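PDB 3PC6: DNA repair protein XRCC1 from Mus musculus, which acts as a scaffold in DNA single-strand break repair, assembling repair protein complexes and binding poly-ADP-ribose chains, and is represented here by its second BRCT domain. Local coordinates for residues Arg24-Leu27 against Ile28-Thr32. Residues are numbered along the deposited sequence; the frame is centred on the assembly and turned at random.
Sequences RRRL and IRYVT
R26 and Y30, one helical turn apart, run side by side, the arginine's aliphatic stem lying over a face of the phenol ring. The CH-pi contact places R26 CG 4.0 Å from the ring centroid of Y30, and R26 CD reaches on to Y30 OH at 3.6 Å. With CG anti to the backbone N (chi1 -178°), the R26 stem runs along the ring before bending at chi3 (65°), and its guanidinium plane ends inclined to the ring by 55°. With an alanine at Y30 the phenol ring is gone, and the R26 CG and CD methylenes would probably lose the face they lie on.

Four i to i+4 backbone bonds cross from 24-27 to 28-32 within helix 23-33: I28 N to R24 O, R29 N to R25 O, Y30 N to R26 O and V31 N to L27 O, the last at 2.9 Å. Next in the series, T32 N bonds to I28 O, which is gripped a second time by T32 OG1 (2.7 Å from I28 O); the two donors approach from opposite faces of the carbonyl plane. Side-chain carbons lie against the carbonyls of the preceding turn: V31 CG2 3.2 Å from L27 O, I28 CG1 3.5 Å from R24 O.

R25 and R29 carry their charges away from the helix, bonding to N35 OD1 and A33 O of the second subunit respectively, while T32 packs on T32 of the second subunit. Within the BRCT domain, helix 23-33 links parallel strands 12-16 and 37-38 in a beta-alpha-beta unit: I28 and V31 rest on both strands, L27 touches L15 and I77, and Y30 meets I77 and N81 of helix 75-83.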
loop_
_atom_site.group_PDB
_atom_site.type_symbol
_atom_site.label_atom_id
_atom_site.label_comp_id
_atom_site.label_asym_id
_atom_site.label_seq_id
_atom_site.Cartn_x
_atom_site.Cartn_y
_atom_site.Cartn_z
ATOM N N ARG B 24 1.115 -4.710 -10.577
ATOM C CA ARG B 24 1.181 -3.372 -9.997
ATOM C C ARG B 24 0.716 -3.358 -8.527
ATOM O O ARG B 24 1.357 -2.757 -7.665
ATOM C CB ARG B 24 0.366 -2.381 -10.822
ATOM C CG ARG B 24 0.553 -0.954 -10.375
ATOM C CD ARG B 24 -0.011 0.044 -11.388
ATOM N NE ARG B 24 0.019 1.363 -10.777
ATOM C CZ ARG B 24 0.915 2.306 -11.041
ATOM N NH1 ARG B 24 1.854 2.126 -11.974
ATOM N NH2 ARG B 24 0.852 3.450 -10.375
ATOM N N ARG B 25 -0.400 -4.026 -8.246
ATOM C CA ARG B 25 -0.878 -4.150 -6.871
ATOM C C ARG B 25 0.141 -4.874 -5.982
ATOM O O ARG B 25 0.312 -4.553 -4.799
ATOM C CB ARG B 25 -2.221 -4.898 -6.850
ATOM C CG ARG B 25 -2.741 -5.132 -5.464
ATOM C CD ARG B 25 -4.175 -5.626 -5.500
ATOM N NE ARG B 25 -4.697 -5.752 -4.150
ATOM C CZ ARG B 25 -4.392 -6.753 -3.334
ATOM N NH1 ARG B 25 -3.570 -7.713 -3.746
ATOM N NH2 ARG B 25 -4.911 -6.796 -2.112
ATOM N N ARG B 26 0.815 -5.865 -6.546
ATOM C CA ARG B 26 1.821 -6.602 -5.778
ATOM C C ARG B 26 3.035 -5.731 -5.434
ATOM O O ARG B 26 3.566 -5.820 -4.326
ATOM C CB ARG B 26 2.236 -7.891 -6.506
ATOM C CG ARG B 26 3.241 -8.732 -5.721
ATOM C CD ARG B 26 3.326 -10.179 -6.211
ATOM N NE ARG B 26 3.842 -10.282 -7.575
ATOM C CZ ARG B 26 3.095 -10.589 -8.634
ATOM N NH1 ARG B 26 1.799 -10.835 -8.481
ATOM N NH2 ARG B 26 3.641 -10.659 -9.844
ATOM N N LEU B 27 3.469 -4.888 -6.375
ATOM C CA LEU B 27 4.545 -3.935 -6.120
ATOM C C LEU B 27 4.169 -2.953 -5.023
ATOM O O LEU B 27 4.960 -2.671 -4.122
ATOM C CB LEU B 27 4.895 -3.152 -7.396
ATOM C CG LEU B 27 5.630 -3.935 -8.481
ATOM C CD1 LEU B 27 5.583 -3.194 -9.808
ATOM C CD2 LEU B 27 7.077 -4.187 -8.040
ATOM N N ILE B 28 2.963 -2.412 -5.112
ATOM C CA ILE B 28 2.476 -1.520 -4.069
ATOM C C ILE B 28 2.524 -2.250 -2.725
ATOM O O ILE B 28 2.950 -1.690 -1.724
ATOM C CB ILE B 28 1.041 -1.051 -4.368
ATOM C CG1 ILE B 28 1.045 -0.048 -5.525
ATOM C CG2 ILE B 28 0.421 -0.408 -3.147
ATOM C CD1 ILE B 28 -0.362 0.172 -6.131
ATOM N N ARG B 29 2.105 -3.512 -2.717
ATOM C CA ARG B 29 2.098 -4.311 -1.489
ATOM C C ARG B 29 3.479 -4.460 -0.851
ATOM O O ARG B 29 3.638 -4.224 0.349
ATOM C CB ARG B 29 1.482 -5.689 -1.741
ATOM C CG ARG B 29 1.347 -6.546 -0.502
ATOM C CD ARG B 29 0.750 -7.913 -0.817
ATOM N NE ARG B 29 0.686 -8.701 0.405
ATOM C CZ ARG B 29 0.453 -10.008 0.473
ATOM N NH1 ARG B 29 0.250 -10.718 -0.628
ATOM N NH2 ARG B 29 0.422 -10.604 1.661
ATOM N N TYR B 30 4.475 -4.851 -1.645
ATOM C CA TYR B 30 5.826 -5.056 -1.115
ATOM C C TYR B 30 6.493 -3.746 -0.725
ATOM O O TYR B 30 7.094 -3.638 0.345
ATOM C CB TYR B 30 6.709 -5.791 -2.118
ATOM C CG TYR B 30 6.275 -7.205 -2.416
ATOM C CD1 TYR B 30 5.446 -7.897 -1.549
ATOM C CD2 TYR B 30 6.710 -7.850 -3.570
ATOM C CE1 TYR B 30 5.041 -9.198 -1.831
ATOM C CE2 TYR B 30 6.324 -9.145 -3.859
ATOM C CZ TYR B 30 5.490 -9.817 -2.988
ATOM O OH TYR B 30 5.110 -11.110 -3.283
ATOM N N VAL B 31 6.409 -2.748 -1.595
ATOM C CA VAL B 31 6.986 -1.453 -1.263
ATOM C C VAL B 31 6.409 -0.979 0.069
ATOM O O VAL B 31 7.149 -0.603 0.976
ATOM C CB VAL B 31 6.694 -0.407 -2.335
ATOM C CG1 VAL B 31 7.070 0.974 -1.825
ATOM C CG2 VAL B 31 7.466 -0.733 -3.630
ATOM N N THR B 32 5.084 -1.006 0.177
ATOM C CA THR B 32 4.402 -0.542 1.389
ATOM C C THR B 32 4.752 -1.404 2.605
ATOM O O THR B 32 5.038 -0.876 3.677
ATOM C CB THR B 32 2.869 -0.528 1.208
ATOM O OG1 THR B 32 2.525 0.250 0.058
ATOM C CG2 THR B 32 2.177 0.074 2.444
#